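Local coordinates for Serine/threonine/tyrosine-interacting protein (Homo sapiens, PDB 2R0B) that serves as a catalytically inactive phosphatase that acts as a nuclear anchor for the kinases ERK1 and ERK2 and blocks assembly of FBXW7 into its SCF ubiquitin ligase, at residues A[12-17]-A[90-95]; A[64-69]-A[101-106]; A[16-21]-A[96-101]. All coordinates share one frame; numbering follows the deposited sequence. Where two conformers were deposited one is given.

Contact 1 (A[12-17]-A[90-95]); sequences GLFLGP and GGKVLV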
loop_
_atom_site.group_PDB
_atom_site.type_symbol
_atom_site.label_atom_id
_atom_site.label_comp_id
_atom_site.label_asym_id
_atom_site.label_seq_id
_atom_site.Cartn_x
_atom_site.Cartn_y
_atom_site.Cartn_z
ATOM N N GLY A 12 4.570 11.623 -2.603
ATOM C CA GLY A 12 5.490 10.510 -2.794
ATOM C C GLY A 12 4.948 9.114 -2.497
ATOM O O GLY A 12 5.693 8.134 -2.613
ATOM N N LEU A 13 3.676 8.999 -2.148
ATOM C CA LEU A 13 3.096 7.671 -1.835
ATOM C C LEU A 13 1.861 7.473 -2.683
ATOM O O LEU A 13 0.905 8.230 -2.565
ATOM C CB LEU A 13 2.752 7.551 -0.347
ATOM C CG LEU A 13 2.079 6.267 0.134
ATOM C CD1 LEU A 13 3.017 5.083 -0.038
ATOM C CD2 LEU A 13 1.606 6.376 1.589
ATOM N N PHE A 14 1.897 6.456 -3.541
ATOM C CA PHE A 14 0.851 6.180 -4.499
ATOM C C PHE A 14 0.183 4.853 -4.161
ATOM O O PHE A 14 0.824 3.955 -3.598
ATOM C CB PHE A 14 1.435 6.067 -5.921
ATOM C CG PHE A 14 2.071 7.333 -6.439
ATOM C CD1 PHE A 14 1.440 8.066 -7.445
ATOM C CD2 PHE A 14 3.303 7.771 -5.960
ATOM C CE1 PHE A 14 2.026 9.222 -7.962
ATOM C CE2 PHE A 14 3.902 8.946 -6.477
ATOM C CZ PHE A 14 3.242 9.672 -7.464
ATOM N N LEU A 15 -1.092 4.735 -4.530
ATOM C CA LEU A 15 -1.887 3.535 -4.246
ATOM C C LEU A 15 -2.605 3.120 -5.510
ATOM O O LEU A 15 -3.240 3.946 -6.165
ATOM C CB LEU A 15 -2.913 3.833 -3.142
ATOM C CG LEU A 15 -3.992 2.776 -2.825
ATOM C CD1 LEU A 15 -3.430 1.455 -2.313
ATOM C CD2 LEU A 15 -5.058 3.322 -1.862
ATOM N N GLY A 16 -2.535 1.834 -5.855
ATOM C CA GLY A 16 -3.085 1.403 -7.145
ATOM C C GLY A 16 -3.469 -0.065 -7.144
ATOM O O GLY A 16 -3.174 -0.768 -6.194
ATOM N N PRO A 17 -4.131 -0.521 -8.221
ATOM C CA PRO A 17 -4.405 -1.923 -8.483
ATOM C C PRO A 17 -3.139 -2.555 -9.095
ATOM O O PRO A 17 -2.162 -1.859 -9.389
ATOM C CB PRO A 17 -5.529 -1.864 -9.528
ATOM C CG PRO A 17 -5.163 -0.622 -10.347
ATOM C CD PRO A 17 -4.610 0.351 -9.319
ATOM N N GLY A 90 14.481 10.626 -0.950
ATOM C CA GLY A 90 13.842 11.333 -2.079
ATOM C C GLY A 90 13.199 10.410 -3.108
ATOM O O GLY A 90 12.901 10.823 -4.248
ATOM N N GLY A 91 12.999 9.161 -2.708
ATOM C CA GLY A 91 12.325 8.168 -3.535
ATOM C C GLY A 91 10.813 8.297 -3.425
ATOM O O GLY A 91 10.286 9.104 -2.642
ATOM N N LYS A 92 10.113 7.491 -4.208
ATOM C CA LYS A 92 8.644 7.467 -4.175
ATOM C C LYS A 92 8.160 6.028 -4.226
ATOM O O LYS A 92 8.804 5.168 -4.823
ATOM C CB LYS A 92 8.046 8.331 -5.285
ATOM C CG LYS A 92 8.526 9.779 -5.211
ATOM C CD LYS A 92 7.656 10.727 -5.964
ATOM C CE LYS A 92 8.338 12.100 -6.038
ATOM N NZ LYS A 92 9.508 12.119 -6.967
ATOM N N VAL A 93 7.032 5.777 -3.568
ATOM C CA VAL A 93 6.570 4.409 -3.321
ATOM C C VAL A 93 5.191 4.179 -3.948
ATOM O O VAL A 93 4.242 4.963 -3.754
ATOM C CB VAL A 93 6.485 4.111 -1.814
ATOM C CG1 VAL A 93 6.048 2.676 -1.577
ATOM C CG2 VAL A 93 7.829 4.395 -1.095
ATOM N N LEU A 94 5.079 3.097 -4.709
ATOM C CA LEU A 94 3.768 2.645 -5.157
ATOM C C LEU A 94 3.381 1.440 -4.298
ATOM O O LEU A 94 4.152 0.477 -4.200
ATOM C CB LEU A 94 3.793 2.244 -6.640
ATOM C CG LEU A 94 2.587 1.419 -7.137
ATOM C CD1 LEU A 94 1.249 2.172 -6.965
ATOM C CD2 LEU A 94 2.807 1.002 -8.600
ATOM N N VAL A 95 2.219 1.501 -3.650
ATOM C CA VAL A 95 1.667 0.332 -2.954
ATOM C C VAL A 95 0.505 -0.207 -3.795
ATOM O O VAL A 95 -0.436 0.522 -4.095
ATOM C CB VAL A 95 1.111 0.690 -1.570
ATOM C CG1 VAL A 95 0.594 -0.597 -0.878
ATOM C CG2 VAL A 95 2.171 1.394 -0.734
#
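G12 to G16 run beside K92 to V95 in a parallel ladder: the short axes of strands 13-16 and 93-95 approach to 4.7 Å with 26° between their directions, and the bonds alternate as parallel pairing requires. V93 is gripped by both of its polar backbone atoms, V93 N giving to G12 O at 2.9 Å and V93 O taking F14 N at 2.8 Å. The next rung repeats the pattern one step along, with V95 N on F14 O and V95 O on G16 N. The last of these bonds is the most bent of the four, at 150°.

L13, L15, V93 and V95 share one face. L13 holds CG anti to its nitrogen (chi1 177°), which lets CD1 lean across the neighbouring strand, 3.8 Å from V95 CG2 and 4.0 Å from V93 CB. Strand 93-96 is the middle strand of the five-stranded mixed sheet of this phosphatase-like domain, flanked by 13-16 and 36-41, and L94 spends its backbone polar atoms on the latter. Helices 76-88 and 103-116 cover the L13 face: I83 meets both L13 and V93, and V108 meets both L15 and V95.

F14 and L94 occupy the reverse face. L94 CD1 packs on F14 CB at 4.0 Å, while the phenyl ring turns its edge to V93 O, which lies in the ring plane with CD2 the nearest of the ring atoms at 3.7 Å. At the start of the ladder the aliphatic part of K92 passes along the glycine, its CD 3.8 Å from G12 CA, before continuing past the edge of F14 at CE2. The ring of H32 meets that of F14 with a steep angle between the planes.

Contact 2 (A[64-69]-A[101-106]); sequences IADNPV and ISRSAA. With SO4 (sulfate ion), chain B.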
loop_
_atom_site.group_PDB
_atom_site.type_symbol
_atom_site.label_atom_id
_atom_site.label_comp_id
_atom_site.label_asym_id
_atom_site.label_seq_id
_atom_site.Cartn_x
_atom_site.Cartn_y
_atom_site.Cartn_z
ATOM N N ILE A 64 -0.302 -12.028 1.182
ATOM C CA ILE A 64 -1.431 -11.678 2.066
ATOM C C ILE A 64 -2.747 -11.990 1.366
ATOM O O ILE A 64 -2.925 -11.597 0.210
ATOM C CB ILE A 64 -1.424 -10.147 2.412
ATOM C CG1 ILE A 64 -0.183 -9.792 3.252
ATOM C CG2 ILE A 64 -2.741 -9.748 3.139
ATOM C CD1 ILE A 64 0.068 -8.339 3.513
ATOM N N ALA A 65 -3.653 -12.693 2.051
ATOM C CA ALA A 65 -5.025 -12.900 1.560
ATOM C C ALA A 65 -5.956 -11.763 1.958
ATOM O O ALA A 65 -5.820 -11.194 3.056
ATOM C CB ALA A 65 -5.566 -14.200 2.094
ATOM N N ASP A 66 -6.901 -11.426 1.082
ATOM C CA ASP A 66 -7.926 -10.427 1.414
ATOM C C ASP A 66 -9.119 -11.045 2.138
ATOM O O ASP A 66 -10.170 -11.307 1.548
ATOM C CB ASP A 66 -8.387 -9.643 0.174
ATOM C CG ASP A 66 -9.365 -8.529 0.523
ATOM O OD1 ASP A 66 -9.295 -8.017 1.660
ATOM O OD2 ASP A 66 -10.200 -8.159 -0.333
ATOM N N ASN A 67 -8.935 -11.329 3.422
ATOM C CA ASN A 67 -10.033 -11.821 4.246
ATOM C C ASN A 67 -9.895 -11.358 5.696
ATOM O O ASN A 67 -8.782 -11.081 6.144
ATOM C CB ASN A 67 -10.239 -13.333 4.110
ATOM C CG ASN A 67 -9.182 -14.140 4.805
ATOM O OD1 ASN A 67 -9.089 -14.144 6.039
ATOM N ND2 ASN A 67 -8.415 -14.886 4.030
ATOM N N PRO A 68 -11.028 -11.245 6.409
ATOM C CA PRO A 68 -11.003 -10.675 7.769
ATOM C C PRO A 68 -10.163 -11.394 8.837
ATOM O O PRO A 68 -9.886 -10.808 9.893
ATOM C CB PRO A 68 -12.482 -10.575 8.166
ATOM C CG PRO A 68 -13.259 -11.358 7.153
ATOM C CD PRO A 68 -12.390 -11.577 5.945
ATOM N N VAL A 69 -9.759 -12.636 8.601
ATOM C CA VAL A 69 -8.897 -13.278 9.596
ATOM C C VAL A 69 -7.402 -13.251 9.240
ATOM O O VAL A 69 -6.560 -13.662 10.034
ATOM C CB VAL A 69 -9.374 -14.705 9.967
ATOM C CG1 VAL A 69 -10.886 -14.717 10.177
ATOM C CG2 VAL A 69 -8.980 -15.701 8.906
ATOM N N ILE A 101 -8.132 -2.005 -3.209
ATOM C CA ILE A 101 -9.334 -1.690 -2.435
ATOM C C ILE A 101 -9.188 -1.991 -0.951
ATOM O O ILE A 101 -9.587 -1.187 -0.108
ATOM C CB ILE A 101 -10.567 -2.396 -3.002
ATOM C CG1 ILE A 101 -10.888 -1.805 -4.379
ATOM C CG2 ILE A 101 -11.768 -2.306 -2.039
ATOM C CD1 ILE A 101 -12.087 -2.416 -5.070
ATOM N N SER A 102 -8.672 -3.176 -0.643
ATOM C CA SER A 102 -8.718 -3.677 0.724
ATOM C C SER A 102 -7.356 -3.866 1.375
ATOM O O SER A 102 -7.047 -3.143 2.311
ATOM C CB SER A 102 -9.514 -4.970 0.807
ATOM O OG SER A 102 -9.541 -5.399 2.163
ATOM N N ARG A 103 -6.569 -4.837 0.924
ATOM C CA ARG A 103 -5.204 -5.038 1.462
ATOM C C ARG A 103 -4.277 -3.816 1.271
ATOM O O ARG A 103 -3.675 -3.267 2.229
ATOM C CB ARG A 103 -4.559 -6.273 0.806
ATOM C CG ARG A 103 -5.319 -7.614 1.072
ATOM C CD ARG A 103 -4.869 -8.768 0.183
ATOM N NE ARG A 103 -5.322 -8.578 -1.200
ATOM C CZ ARG A 103 -5.106 -9.438 -2.192
ATOM N NH1 ARG A 103 -4.481 -10.602 -1.971
ATOM N NH2 ARG A 103 -5.565 -9.159 -3.406
ATOM N N SER A 104 -4.139 -3.398 0.019
ATOM C CA SER A 104 -3.270 -2.286 -0.315
ATOM C C SER A 104 -3.701 -0.997 0.405
ATOM O O SER A 104 -2.849 -0.295 1.002
ATOM C CB SER A 104 -3.223 -2.104 -1.825
ATOM O OG SER A 104 -4.529 -2.017 -2.331
ATOM N N ALA A 105 -5.010 -0.736 0.409
ATOM C CA ALA A 105 -5.530 0.442 1.096
ATOM C C ALA A 105 -5.207 0.379 2.578
ATOM O O ALA A 105 -4.813 1.387 3.160
ATOM C CB ALA A 105 -7.034 0.585 0.902
ATOM N N ALA A 106 -5.365 -0.795 3.201
ATOM C CA ALA A 106 -5.077 -0.891 4.636
ATOM C C ALA A 106 -3.616 -0.529 4.960
ATOM O O ALA A 106 -3.334 0.162 5.946
ATOM C CB ALA A 106 -5.429 -2.281 5.184
HETATM S S SO4 B . -6.643 -5.497 -2.675
HETATM O O1 SO4 B . -7.900 -4.812 -2.974
HETATM O O2 SO4 B . -6.889 -6.292 -1.479
HETATM O O3 SO4 B . -6.272 -6.430 -3.736
HETATM O O4 SO4 B . -5.549 -4.550 -2.468
#
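D66 and I64 meet S102 and R103 where the loop after strand 58-63 passes the end of the phosphate-binding loop, the protein tyrosine phosphatase signature that runs into helix 103-116. In active dual-specificity phosphatases the corresponding loop typically carries the general acid; this protein is a pseudophosphatase.

Two polar bonds cross the contact. R103 NH1 gives to I64 O at 2.9 Å, the acceptor 9° out of the guanidinium plane and the donor in the carbonyl plane, so the two flat groups meet edge to edge. The same NH1 forms a salt bridge with E45. S102 OG donates to D66 OD1 at 2.7 Å, approaching from the syn side but 32° above the carboxylate plane; N137 also binds this pair, ND2 on the carboxylate oxygen and N on the hydroxyl.

Van der Waals contact supplements these bonds. I64 CG2 lies 3.8 Å from R103 CD, the two side chains running alongside each other in opposite senses. D66 CB sits over one face of the guanidinium, 3.5 Å from R103 NE. The carboxylate oxygen OD1 itself stays 4.9 Å from NE, so the aspartate meets R103 through its methylene rather than as an ion pair.

Anion binding is the third kind. A sulfate, probably from the crystallisation liquor, occupies the loop and accepts hydrogen bonds from the backbone N-H groups of I101, S102, R103 and S104. The start of helix 103-116 points at it and would plausibly add to its stabilisation. The arginine chain bends at chi3 (-72°), bringing its guanidinium edge round to the ion: R103 NE reaches sulfate O2 at 2.8 Å and R103 NH2 reaches O3 at the same distance, while S104 OG holds O4 at 2.7 Å.

Contact 3 (A[16-21]-A[96-101]); sequences GPYSSA and HGNAGI. With SO4 (sulfate ion), chain B.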
loop_
_atom_site.group_PDB
_atom_site.type_symbol
_atom_site.label_atom_id
_atom_site.label_comp_id
_atom_site.label_asym_id
_atom_site.label_seq_id
_atom_site.Cartn_x
_atom_site.Cartn_y
_atom_site.Cartn_z
ATOM N N GLY A 16 -2.535 1.834 -5.855
ATOM C CA GLY A 16 -3.085 1.403 -7.145
ATOM C C GLY A 16 -3.469 -0.065 -7.144
ATOM O O GLY A 16 -3.174 -0.768 -6.194
ATOM N N PRO A 17 -4.131 -0.521 -8.221
ATOM C CA PRO A 17 -4.405 -1.923 -8.483
ATOM C C PRO A 17 -3.139 -2.555 -9.095
ATOM O O PRO A 17 -2.162 -1.859 -9.389
ATOM C CB PRO A 17 -5.529 -1.864 -9.528
ATOM C CG PRO A 17 -5.163 -0.622 -10.347
ATOM C CD PRO A 17 -4.610 0.351 -9.319
ATOM N N TYR A 18 -3.154 -3.853 -9.350
ATOM C CA TYR A 18 -1.968 -4.456 -9.912
ATOM C C TYR A 18 -1.611 -3.877 -11.303
ATOM O O TYR A 18 -0.430 -3.863 -11.705
ATOM C CB TYR A 18 -2.113 -5.983 -9.945
ATOM C CG TYR A 18 -2.912 -6.452 -11.139
ATOM C CD1 TYR A 18 -4.289 -6.624 -11.053
ATOM C CD2 TYR A 18 -2.285 -6.677 -12.363
ATOM C CE1 TYR A 18 -5.047 -7.047 -12.165
ATOM C CE2 TYR A 18 -3.030 -7.084 -13.473
ATOM C CZ TYR A 18 -4.388 -7.256 -13.373
ATOM O OH TYR A 18 -5.090 -7.655 -14.487
ATOM N N SER A 19 -2.633 -3.418 -12.035
ATOM C CA SER A 19 -2.422 -2.953 -13.410
ATOM C C SER A 19 -1.466 -1.765 -13.466
ATOM O O SER A 19 -0.869 -1.504 -14.507
ATOM C CB SER A 19 -3.762 -2.653 -14.114
ATOM O OG SER A 19 -4.166 -1.302 -13.973
ATOM N N SER A 20 -1.289 -1.070 -12.345
ATOM C CA SER A 20 -0.386 0.095 -12.345
ATOM C C SER A 20 1.106 -0.229 -12.399
ATOM O O SER A 20 1.927 0.662 -12.627
ATOM C CB SER A 20 -0.704 1.043 -11.184
ATOM O OG SER A 20 -0.518 0.439 -9.935
ATOM N N ALA A 21 1.469 -1.493 -12.193
ATOM C CA ALA A 21 2.865 -1.872 -12.167
ATOM C C ALA A 21 3.194 -2.961 -13.207
ATOM O O ALA A 21 4.195 -3.662 -13.085
ATOM C CB ALA A 21 3.272 -2.291 -10.745
ATOM N N HIS A 96 0.577 -1.476 -4.190
ATOM C CA HIS A 96 -0.484 -2.048 -4.993
ATOM C C HIS A 96 -0.883 -3.421 -4.483
ATOM O O HIS A 96 -0.073 -4.134 -3.865
ATOM C CB HIS A 96 -0.130 -2.056 -6.504
ATOM C CG HIS A 96 0.786 -3.168 -6.920
ATOM N ND1 HIS A 96 0.363 -4.480 -7.029
ATOM C CD2 HIS A 96 2.103 -3.164 -7.250
ATOM C CE1 HIS A 96 1.383 -5.230 -7.411
ATOM N NE2 HIS A 96 2.443 -4.458 -7.558
ATOM N N GLY A 97 -2.151 -3.767 -4.717
ATOM C CA GLY A 97 -2.642 -5.093 -4.423
ATOM C C GLY A 97 -3.126 -5.685 -5.733
ATOM O O GLY A 97 -2.452 -5.580 -6.764
ATOM N N ASN A 98 -4.301 -6.312 -5.698
ATOM C CA ASN A 98 -4.978 -6.736 -6.910
ATOM C C ASN A 98 -5.889 -5.594 -7.365
ATOM O O ASN A 98 -5.622 -4.949 -8.391
ATOM C CB ASN A 98 -5.749 -8.035 -6.620
ATOM C CG ASN A 98 -6.521 -8.550 -7.809
ATOM O OD1 ASN A 98 -6.827 -7.803 -8.740
ATOM N ND2 ASN A 98 -6.885 -9.842 -7.769
ATOM N N ALA A 99 -6.919 -5.312 -6.569
ATOM C CA ALA A 99 -7.911 -4.291 -6.880
ATOM C C ALA A 99 -7.544 -2.902 -6.345
ATOM O O ALA A 99 -8.100 -1.919 -6.816
ATOM C CB ALA A 99 -9.329 -4.703 -6.355
ATOM N N GLY A 100 -6.614 -2.806 -5.385
ATOM C CA GLY A 100 -6.322 -1.512 -4.753
ATOM C C GLY A 100 -7.492 -1.058 -3.882
ATOM O O GLY A 100 -7.808 0.136 -3.802
ATOM N N ILE A 101 -8.132 -2.005 -3.209
ATOM C CA ILE A 101 -9.334 -1.690 -2.435
ATOM C C ILE A 101 -9.188 -1.991 -0.951
ATOM O O ILE A 101 -9.587 -1.187 -0.108
ATOM C CB ILE A 101 -10.567 -2.396 -3.002
ATOM C CG1 ILE A 101 -10.888 -1.805 -4.379
ATOM C CG2 ILE A 101 -11.768 -2.306 -2.039
ATOM C CD1 ILE A 101 -12.087 -2.416 -5.070
HETATM S S SO4 B . -6.643 -5.497 -2.675
HETATM O O1 SO4 B . -7.900 -4.812 -2.974
HETATM O O2 SO4 B . -6.889 -6.292 -1.479
HETATM O O3 SO4 B . -6.272 -6.430 -3.736
HETATM O O4 SO4 B . -5.549 -4.550 -2.468
#
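The phosphate-binding loop of the tyrosine phosphatase family begins at H96, where strand 93-96 ends beside G16, and the turn P17 to A21 lies against its first half. Parallel pairing fades here. H96 CA still makes a CA-H...O contact with G16 O at 3.2 Å, but the bond from G97 N to the same oxygen is weak at 3.5 Å.

Beyond that point a single good backbone bond joins the segments, Y18 N to N98 O at 2.9 Å, with the donor tilted 32° from the carbonyl plane. N98 O also lies at the edge of the tyrosine ring, 3.4 Å from CD1, and P17 CB touches it from the preceding residue. The side chains of Y18 and N98 run alongside one another in the same sense, ring and amide planes 76° apart, with N98 OD1 next to the ring at CD1. The amide's other end, ND2, is held by E45, while F48 meets the Y18 ring edge to face.

H96 is fixed by its own loop. With CG between the backbone nitrogen and carbonyl carbon (chi1 79°), its imidazole swings round so that ND1 donates to G97 O at 3.0 Å, in the ring plane and on a lone pair of the carbonyl. The methyl of A21 touches the ring obliquely, CB to CD2 3.8 Å. Within the turn, S20 OG and S20 N both bind P17 O.

On the far side of the loop, N98 N and A99 N both give to sulfate O3, at 2.8 Å for N98. A backbone cradle round a tetrahedral anion is the hallmark of the HCX5R loop of protein tyrosine phosphatases, here with G97 at the position of the cysteine.

From the N terminus, strand 13-16 and the turn after it supply the first segments of contacts 1 and 3, which share G16 and P17. Contact 1 closes a loop back from 90-95, joining two neighbouring strands, and contact 3 carries the pairing on into the phosphate-binding loop at 96-101. Contact 2 closes the loop from 64-69, by way of helix 76-88 and strand 93-96, to the start of helix 103-116; its second segment starts at the last residue of contact 3 and runs beyond both earlier loops, so contact 2 crosses them. Contacts 2 and 3 share I101 and the sulfate. Between contacts 1 and 2, L15 CD1 packs 3.6 Å from S104 CB, tying sheet to helix.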